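Local coordinates for protein probable intron-encoded endonuclease 1 (Wickerhamomyces canadensis, PDB 6X1J) that cleaves a specific DNA target as a LAGLIDADG homing endonuclease, acting in the homing of its mitochondrial 21S rRNA gene intron, at residues A[78-91]-A[100-112]. Numbering follows the deposited sequence. Where two conformers were deposited one is given.
Sequences FDEYVISPPTLYER and ITWRAQTFEHKAF. With nucleotides of chain C.
Arg103 lays its extended side chain across the ring of Tyr89, its diagonal neighbour on the DNA-facing side of the antiparallel hairpin 87-92/98-105. Arg103 CD sits over the ring centre, 3.3 Å from the centroid of the Tyr89 ring, and the guanidinium lies nearly flat beyond it, planes 23° apart, in a cation-pi stack. With CG, CD and NE in one extended run (chi3 177°), the group reaches thymine DT11 of chain C edge-on: Arg103 NH1 and NH2 both donate to O4 of DT11, at 2.8 and 2.9 Å, while Glu64 pairs with NE. Arg91 turns its guanidinium face over the same thymine, and its NH2 bonds a guanine N7; water 5 bridges the two arginines. Without the Tyr89 ring, as with an alanine here, the Arg103 guanidinium would probably be held by its polar partners alone, freer to tilt away from O4. On the other face of the hairpin, Leu88 CB stands over the six-membered ring of Trp102. Past the strands, Tyr81 points its edge at the face of His109, planes at 86°, and receives the edge of Phe112 on its own face; Phe107 N bonds Tyr81 O at 2.9 Å. An aromatic cluster thus packs the segments together beyond the strands, and a stacked, salt-bridged arginine presents two donors to a thymine, consistent with target recognition.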
loop_
_atom_site.group_PDB
_atom_site.type_symbol
_atom_site.label_atom_id
_atom_site.label_comp_id
_atom_site.label_asym_id
_atom_site.label_seq_id
_atom_site.Cartn_x
_atom_site.Cartn_y
_atom_site.Cartn_z
ATOM N N PHE A 78 11.802 -1.074 0.932
ATOM C CA PHE A 78 12.069 -2.519 0.823
ATOM C C PHE A 78 13.355 -2.792 0.010
ATOM O O PHE A 78 13.393 -3.749 -0.792
ATOM C CB PHE A 78 10.818 -3.152 0.209
ATOM C CG PHE A 78 9.577 -2.922 1.048
ATOM C CD1 PHE A 78 9.353 -3.673 2.199
ATOM C CD2 PHE A 78 8.657 -1.935 0.708
ATOM C CE1 PHE A 78 8.215 -3.464 2.969
ATOM C CE2 PHE A 78 7.522 -1.732 1.481
ATOM C CZ PHE A 78 7.311 -2.488 2.616
ATOM N N ASP A 79 14.378 -1.953 0.165
ATOM C CA ASP A 79 15.605 -1.976 -0.694
ATOM C C ASP A 79 16.213 -3.399 -0.794
ATOM O O ASP A 79 16.298 -3.959 -1.943
ATOM C CB ASP A 79 16.620 -0.958 -0.165
ATOM C CG ASP A 79 17.673 -0.670 -1.211
ATOM O OD1 ASP A 79 17.281 -0.520 -2.411
ATOM O OD2 ASP A 79 18.868 -0.672 -0.838
ATOM N N GLU A 80 16.540 -4.005 0.354
ATOM C CA GLU A 80 17.127 -5.376 0.467
ATOM C C GLU A 80 16.446 -6.366 -0.475
ATOM O O GLU A 80 17.118 -7.289 -0.891
ATOM C CB GLU A 80 16.805 -6.089 1.785
ATOM C CG GLU A 80 17.177 -5.362 3.050
ATOM C CD GLU A 80 16.203 -4.323 3.543
ATOM O OE1 GLU A 80 15.508 -4.570 4.536
ATOM O OE2 GLU A 80 16.197 -3.255 2.964
ATOM N N TYR A 81 15.123 -6.302 -0.610
ATOM C CA TYR A 81 14.291 -7.415 -1.140
ATOM C C TYR A 81 14.103 -7.249 -2.642
ATOM O O TYR A 81 13.467 -8.157 -3.244
ATOM C CB TYR A 81 12.933 -7.518 -0.413
ATOM C CG TYR A 81 13.039 -7.810 1.064
ATOM C CD1 TYR A 81 13.176 -9.112 1.520
ATOM C CD2 TYR A 81 13.023 -6.793 2.011
ATOM C CE1 TYR A 81 13.288 -9.402 2.870
ATOM C CE2 TYR A 81 13.171 -7.057 3.360
ATOM C CZ TYR A 81 13.307 -8.371 3.791
ATOM O OH TYR A 81 13.452 -8.667 5.114
ATOM N N VAL A 82 14.588 -6.127 -3.187
ATOM C CA VAL A 82 14.368 -5.663 -4.595
ATOM C C VAL A 82 15.716 -5.547 -5.330
ATOM O O VAL A 82 16.498 -4.605 -5.005
ATOM C CB VAL A 82 13.649 -4.300 -4.665
ATOM C CG1 VAL A 82 13.321 -3.959 -6.115
ATOM C CG2 VAL A 82 12.396 -4.269 -3.804
ATOM N N ILE A 83 15.950 -6.445 -6.286
ATOM C CA ILE A 83 17.269 -6.639 -6.957
ATOM C C ILE A 83 17.393 -5.588 -8.074
ATOM O O ILE A 83 18.435 -4.946 -8.152
ATOM C CB ILE A 83 17.370 -8.092 -7.484
ATOM C CG1 ILE A 83 17.636 -9.077 -6.348
ATOM C CG2 ILE A 83 18.401 -8.239 -8.594
ATOM C CD1 ILE A 83 17.591 -10.522 -6.773
ATOM N N SER A 84 16.349 -5.456 -8.899
ATOM C CA SER A 84 16.308 -4.640 -10.146
ATOM C C SER A 84 15.517 -3.358 -9.907
ATOM O O SER A 84 14.525 -3.332 -9.170
ATOM C CB SER A 84 15.707 -5.409 -11.318
ATOM O OG SER A 84 16.463 -6.571 -11.631
ATOM N N PRO A 85 15.944 -2.243 -10.529
ATOM C CA PRO A 85 15.179 -1.000 -10.474
ATOM C C PRO A 85 13.827 -1.047 -11.194
ATOM O O PRO A 85 13.538 -1.913 -12.049
ATOM C CB PRO A 85 16.113 0.019 -11.149
ATOM C CG PRO A 85 17.489 -0.597 -11.021
ATOM C CD PRO A 85 17.230 -2.077 -11.227
ATOM N N PRO A 86 12.945 -0.092 -10.827
ATOM C CA PRO A 86 11.668 0.089 -11.509
ATOM C C PRO A 86 11.853 0.288 -13.010
ATOM O O PRO A 86 12.749 1.014 -13.389
ATOM C CB PRO A 86 11.109 1.364 -10.896
ATOM C CG PRO A 86 11.761 1.408 -9.515
ATOM C CD PRO A 86 13.150 0.854 -9.721
ATOM N N THR A 87 10.954 -0.317 -13.782
ATOM C CA THR A 87 10.961 -0.487 -15.255
ATOM C C THR A 87 9.724 0.191 -15.827
ATOM O O THR A 87 8.617 -0.150 -15.387
ATOM C CB THR A 87 10.822 -1.973 -15.583
ATOM O OG1 THR A 87 11.996 -2.550 -15.019
ATOM C CG2 THR A 87 10.682 -2.288 -17.057
ATOM N N LEU A 88 9.874 1.098 -16.778
ATOM C CA LEU A 88 8.689 1.677 -17.465
ATOM C C LEU A 88 7.967 0.539 -18.225
ATOM O O LEU A 88 8.667 -0.289 -18.835
ATOM C CB LEU A 88 9.191 2.810 -18.364
ATOM C CG LEU A 88 8.113 3.662 -19.019
ATOM C CD1 LEU A 88 8.505 5.127 -19.030
ATOM C CD2 LEU A 88 7.817 3.156 -20.424
ATOM N N TYR A 89 6.639 0.418 -18.111
ATOM C CA TYR A 89 5.820 -0.459 -18.980
ATOM C C TYR A 89 4.797 0.388 -19.713
ATOM O O TYR A 89 4.120 1.182 -19.042
ATOM C CB TYR A 89 4.987 -1.496 -18.223
ATOM C CG TYR A 89 5.685 -2.779 -17.863
ATOM C CD1 TYR A 89 6.768 -2.748 -16.998
ATOM C CD2 TYR A 89 5.248 -4.015 -18.342
ATOM C CE1 TYR A 89 7.413 -3.915 -16.621
ATOM C CE2 TYR A 89 5.891 -5.190 -17.977
ATOM C CZ TYR A 89 6.969 -5.141 -17.097
ATOM O OH TYR A 89 7.661 -6.250 -16.677
ATOM N N GLU A 90 4.641 0.122 -21.007
ATOM C CA GLU A 90 3.694 0.805 -21.921
ATOM C C GLU A 90 2.750 -0.253 -22.481
ATOM O O GLU A 90 3.233 -1.215 -23.042
ATOM C CB GLU A 90 4.456 1.529 -23.032
ATOM C CG GLU A 90 3.692 1.610 -24.338
ATOM C CD GLU A 90 4.500 2.162 -25.496
ATOM O OE1 GLU A 90 5.151 3.212 -25.301
ATOM O OE2 GLU A 90 4.473 1.532 -26.586
ATOM N N ARG A 91 1.451 -0.071 -22.307
ATOM C CA ARG A 91 0.423 -1.011 -22.799
ATOM C C ARG A 91 -0.508 -0.226 -23.726
ATOM O O ARG A 91 -0.691 0.997 -23.483
ATOM C CB ARG A 91 -0.354 -1.616 -21.625
ATOM C CG ARG A 91 0.441 -1.849 -20.342
ATOM C CD ARG A 91 0.828 -3.286 -20.015
ATOM N NE ARG A 91 -0.170 -4.319 -20.321
ATOM C CZ ARG A 91 -0.991 -4.922 -19.461
ATOM N NH1 ARG A 91 -1.006 -4.601 -18.176
ATOM N NH2 ARG A 91 -1.805 -5.860 -19.903
ATOM N N ILE A 100 1.110 4.258 -19.624
ATOM C CA ILE A 100 2.457 4.181 -18.979
ATOM C C ILE A 100 2.278 3.892 -17.487
ATOM O O ILE A 100 1.573 4.656 -16.849
ATOM C CB ILE A 100 3.251 5.497 -19.179
ATOM C CG1 ILE A 100 3.480 5.804 -20.664
ATOM C CG2 ILE A 100 4.555 5.484 -18.395
ATOM C CD1 ILE A 100 4.647 5.063 -21.262
ATOM N N THR A 101 2.977 2.886 -16.948
ATOM C CA THR A 101 3.161 2.673 -15.490
ATOM C C THR A 101 4.613 2.271 -15.233
ATOM O O THR A 101 5.304 1.947 -16.189
ATOM C CB THR A 101 2.214 1.580 -14.973
ATOM O OG1 THR A 101 2.392 0.465 -15.840
ATOM C CG2 THR A 101 0.760 1.976 -14.978
ATOM N N TRP A 102 5.042 2.305 -13.973
ATOM C CA TRP A 102 6.344 1.779 -13.497
ATOM C C TRP A 102 6.106 0.493 -12.679
ATOM O O TRP A 102 5.096 0.428 -11.935
ATOM C CB TRP A 102 7.113 2.849 -12.707
ATOM C CG TRP A 102 7.566 4.005 -13.558
ATOM C CD1 TRP A 102 6.804 5.067 -13.951
ATOM C CD2 TRP A 102 8.863 4.209 -14.164
ATOM N NE1 TRP A 102 7.533 5.917 -14.738
ATOM C CE2 TRP A 102 8.801 5.428 -14.875
ATOM C CE3 TRP A 102 10.070 3.501 -14.154
ATOM C CZ2 TRP A 102 9.882 5.950 -15.578
ATOM C CZ3 TRP A 102 11.147 4.021 -14.843
ATOM C CH2 TRP A 102 11.047 5.220 -15.563
ATOM N N ARG A 103 6.986 -0.508 -12.830
ATOM C CA ARG A 103 6.856 -1.849 -12.198
ATOM C C ARG A 103 8.162 -2.197 -11.475
ATOM O O ARG A 103 9.257 -1.823 -11.955
ATOM C CB ARG A 103 6.501 -2.936 -13.220
ATOM C CG ARG A 103 5.128 -2.787 -13.861
ATOM C CD ARG A 103 4.713 -4.045 -14.614
ATOM N NE ARG A 103 3.371 -3.975 -15.179
ATOM C CZ ARG A 103 2.763 -4.942 -15.867
ATOM N NH1 ARG A 103 3.380 -6.085 -16.120
ATOM N NH2 ARG A 103 1.530 -4.765 -16.311
ATOM N N ALA A 104 8.033 -2.895 -10.354
ATOM C CA ALA A 104 9.143 -3.455 -9.563
ATOM C C ALA A 104 8.599 -4.698 -8.845
ATOM O O ALA A 104 7.323 -4.849 -8.827
ATOM C CB ALA A 104 9.670 -2.407 -8.611
ATOM N N GLN A 105 9.491 -5.575 -8.343
ATOM C CA GLN A 105 9.136 -6.825 -7.616
ATOM C C GLN A 105 10.128 -7.036 -6.467
ATOM O O GLN A 105 11.342 -6.747 -6.673
ATOM C CB GLN A 105 9.210 -8.041 -8.550
ATOM C CG GLN A 105 8.199 -8.026 -9.689
ATOM C CD GLN A 105 8.545 -7.091 -10.831
ATOM O OE1 GLN A 105 9.713 -6.762 -11.081
ATOM N NE2 GLN A 105 7.507 -6.648 -11.533
ATOM N N THR A 106 9.676 -7.555 -5.334
ATOM C CA THR A 106 10.621 -8.195 -4.374
ATOM C C THR A 106 10.842 -9.584 -4.940
ATOM O O THR A 106 9.994 -10.017 -5.748
ATOM C CB THR A 106 10.106 -8.340 -2.943
ATOM O OG1 THR A 106 9.089 -9.344 -3.011
ATOM C CG2 THR A 106 9.560 -7.043 -2.383
ATOM N N PHE A 107 11.905 -10.257 -4.517
ATOM C CA PHE A 107 11.969 -11.736 -4.638
ATOM C C PHE A 107 11.036 -12.354 -3.574
ATOM O O PHE A 107 10.668 -11.665 -2.629
ATOM C CB PHE A 107 13.418 -12.234 -4.566
ATOM C CG PHE A 107 14.268 -11.695 -3.439
ATOM C CD1 PHE A 107 13.943 -11.954 -2.123
ATOM C CD2 PHE A 107 15.443 -11.008 -3.706
ATOM C CE1 PHE A 107 14.720 -11.473 -1.090
ATOM C CE2 PHE A 107 16.242 -10.542 -2.673
ATOM C CZ PHE A 107 15.869 -10.759 -1.363
ATOM N N GLU A 108 10.723 -13.648 -3.698
ATOM C CA GLU A 108 10.097 -14.465 -2.613
ATOM C C GLU A 108 10.984 -14.410 -1.369
ATOM O O GLU A 108 12.206 -14.453 -1.503
ATOM C CB GLU A 108 9.917 -15.910 -3.060
ATOM C CG GLU A 108 9.028 -16.027 -4.280
ATOM C CD GLU A 108 8.921 -17.443 -4.807
ATOM O OE1 GLU A 108 9.382 -18.369 -4.075
ATOM O OE2 GLU A 108 8.386 -17.612 -5.939
ATOM N N HIS A 109 10.387 -14.312 -0.200
ATOM C CA HIS A 109 11.110 -14.323 1.094
ATOM C C HIS A 109 10.095 -14.517 2.214
ATOM O O HIS A 109 9.070 -13.803 2.222
ATOM C CB HIS A 109 11.940 -13.066 1.313
ATOM C CG HIS A 109 12.980 -13.215 2.375
ATOM N ND1 HIS A 109 12.657 -13.322 3.708
ATOM C CD2 HIS A 109 14.332 -13.215 2.320
ATOM C CE1 HIS A 109 13.765 -13.367 4.430
ATOM N NE2 HIS A 109 14.809 -13.299 3.605
ATOM N N LYS A 110 10.453 -15.420 3.126
ATOM C CA LYS A 110 9.735 -15.833 4.357
ATOM C C LYS A 110 9.310 -14.607 5.177
ATOM O O LYS A 110 8.293 -14.681 5.821
ATOM C CB LYS A 110 10.692 -16.745 5.145
ATOM C CG LYS A 110 10.150 -17.351 6.433
ATOM C CD LYS A 110 11.189 -18.188 7.180
ATOM C CE LYS A 110 10.628 -19.484 7.731
ATOM N NZ LYS A 110 10.267 -20.431 6.646
ATOM N N ALA A 111 10.090 -13.526 5.181
ATOM C CA ALA A 111 9.788 -12.287 5.939
ATOM C C ALA A 111 8.397 -11.732 5.553
ATOM O O ALA A 111 7.772 -11.164 6.445
ATOM C CB ALA A 111 10.891 -11.272 5.746
ATOM N N PHE A 112 7.885 -12.005 4.345
ATOM C CA PHE A 112 6.591 -11.496 3.823
ATOM C C PHE A 112 5.427 -12.439 4.193
ATOM O O PHE A 112 4.256 -12.036 3.997
ATOM C CB PHE A 112 6.662 -11.254 2.303
ATOM C CG PHE A 112 7.669 -10.207 1.864
ATOM C CD1 PHE A 112 7.583 -8.891 2.299
ATOM C CD2 PHE A 112 8.720 -10.532 1.008
ATOM C CE1 PHE A 112 8.531 -7.943 1.917
ATOM C CE2 PHE A 112 9.666 -9.584 0.638
ATOM C CZ PHE A 112 9.585 -8.301 1.114
ATOM P P DA C 7 13.225 -15.482 -6.541
ATOM O OP1 DA C 7 14.320 -15.836 -5.602
ATOM O OP2 DA C 7 11.831 -15.233 -5.994
ATOM O "O5'" DA C 7 13.706 -14.245 -7.422
ATOM C "C5'" DA C 7 15.096 -14.023 -7.732
ATOM C "C4'" DA C 7 15.198 -13.399 -9.104
ATOM O "O4'" DA C 7 14.615 -14.303 -10.071
ATOM C "C3'" DA C 7 14.464 -12.064 -9.275
ATOM O "O3'" DA C 7 15.371 -11.102 -9.862
ATOM C "C2'" DA C 7 13.194 -12.457 -10.020
ATOM C "C1'" DA C 7 13.605 -13.673 -10.837
ATOM N N9 DA C 7 12.539 -14.655 -11.024
ATOM C C8 DA C 7 11.732 -15.145 -10.027
ATOM N N7 DA C 7 10.851 -16.022 -10.445
ATOM C C5 DA C 7 11.099 -16.122 -11.807
ATOM C C6 DA C 7 10.516 -16.908 -12.814
ATOM N N6 DA C 7 9.515 -17.758 -12.592
ATOM N N1 DA C 7 10.988 -16.776 -14.073
ATOM C C2 DA C 7 11.999 -15.925 -14.287
ATOM N N3 DA C 7 12.645 -15.146 -13.415
ATOM C C4 DA C 7 12.144 -15.298 -12.176
ATOM P P DT C 11 2.490 -10.644 -24.087
ATOM O OP1 DT C 11 2.486 -11.386 -25.390
ATOM O OP2 DT C 11 2.683 -9.169 -24.085
ATOM O "O5'" DT C 11 1.134 -10.976 -23.306
ATOM C "C5'" DT C 11 0.838 -12.308 -22.866
ATOM C "C4'" DT C 11 -0.501 -12.358 -22.175
ATOM O "O4'" DT C 11 -0.353 -11.919 -20.809
ATOM C "C3'" DT C 11 -1.614 -11.495 -22.767
ATOM O "O3'" DT C 11 -2.782 -12.284 -22.542
ATOM C "C2'" DT C 11 -1.605 -10.267 -21.884
ATOM C "C1'" DT C 11 -1.268 -10.876 -20.532
ATOM N N1 DT C 11 -0.629 -9.974 -19.561
ATOM C C2 DT C 11 -1.045 -10.018 -18.252
ATOM O O2 DT C 11 -1.947 -10.742 -17.857
ATOM N N3 DT C 11 -0.380 -9.159 -17.414
ATOM C C4 DT C 11 0.637 -8.287 -17.745
ATOM O O4 DT C 11 1.147 -7.585 -16.873
ATOM C C5 DT C 11 1.027 -8.297 -19.133
ATOM C C7 DT C 11 2.136 -7.398 -19.581
ATOM C C6 DT C 11 0.396 -9.142 -19.958
ATOM P P DC C 8 14.866 -9.686 -10.445
ATOM O OP1 DC C 8 16.051 -8.813 -10.584
ATOM O OP2 DC C 8 13.718 -9.210 -9.654
ATOM O "O5'" DC C 8 14.153 -10.108 -11.799
ATOM C "C5'" DC C 8 14.940 -10.166 -12.955
ATOM C "C4'" DC C 8 14.071 -10.513 -14.133
ATOM O "O4'" DC C 8 13.158 -11.586 -13.820
ATOM C "C3'" DC C 8 13.210 -9.361 -14.659
ATOM O "O3'" DC C 8 13.382 -9.208 -16.058
ATOM C "C2'" DC C 8 11.785 -9.797 -14.375
ATOM C "C1'" DC C 8 11.929 -11.291 -14.466
ATOM N N1 DC C 8 10.874 -12.067 -13.819
ATOM C C2 DC C 8 10.126 -12.962 -14.589
ATOM O O2 DC C 8 10.368 -13.060 -15.803
ATOM N N3 DC C 8 9.145 -13.677 -14.002
ATOM C C4 DC C 8 8.898 -13.524 -12.701
ATOM N N4 DC C 8 7.929 -14.260 -12.163
ATOM C C5 DC C 8 9.649 -12.624 -11.891
ATOM C C6 DC C 8 10.622 -11.926 -12.485
HETATM O O HOH W 1 12.092 -4.636 -9.603
HETATM O O HOH W 2 13.758 -6.632 -8.449
HETATM O O HOH W 3 11.491 -3.805 -12.308
HETATM O O HOH W 4 1.009 0.597 -18.211
HETATM O O HOH W 5 -0.362 -2.499 -16.405
#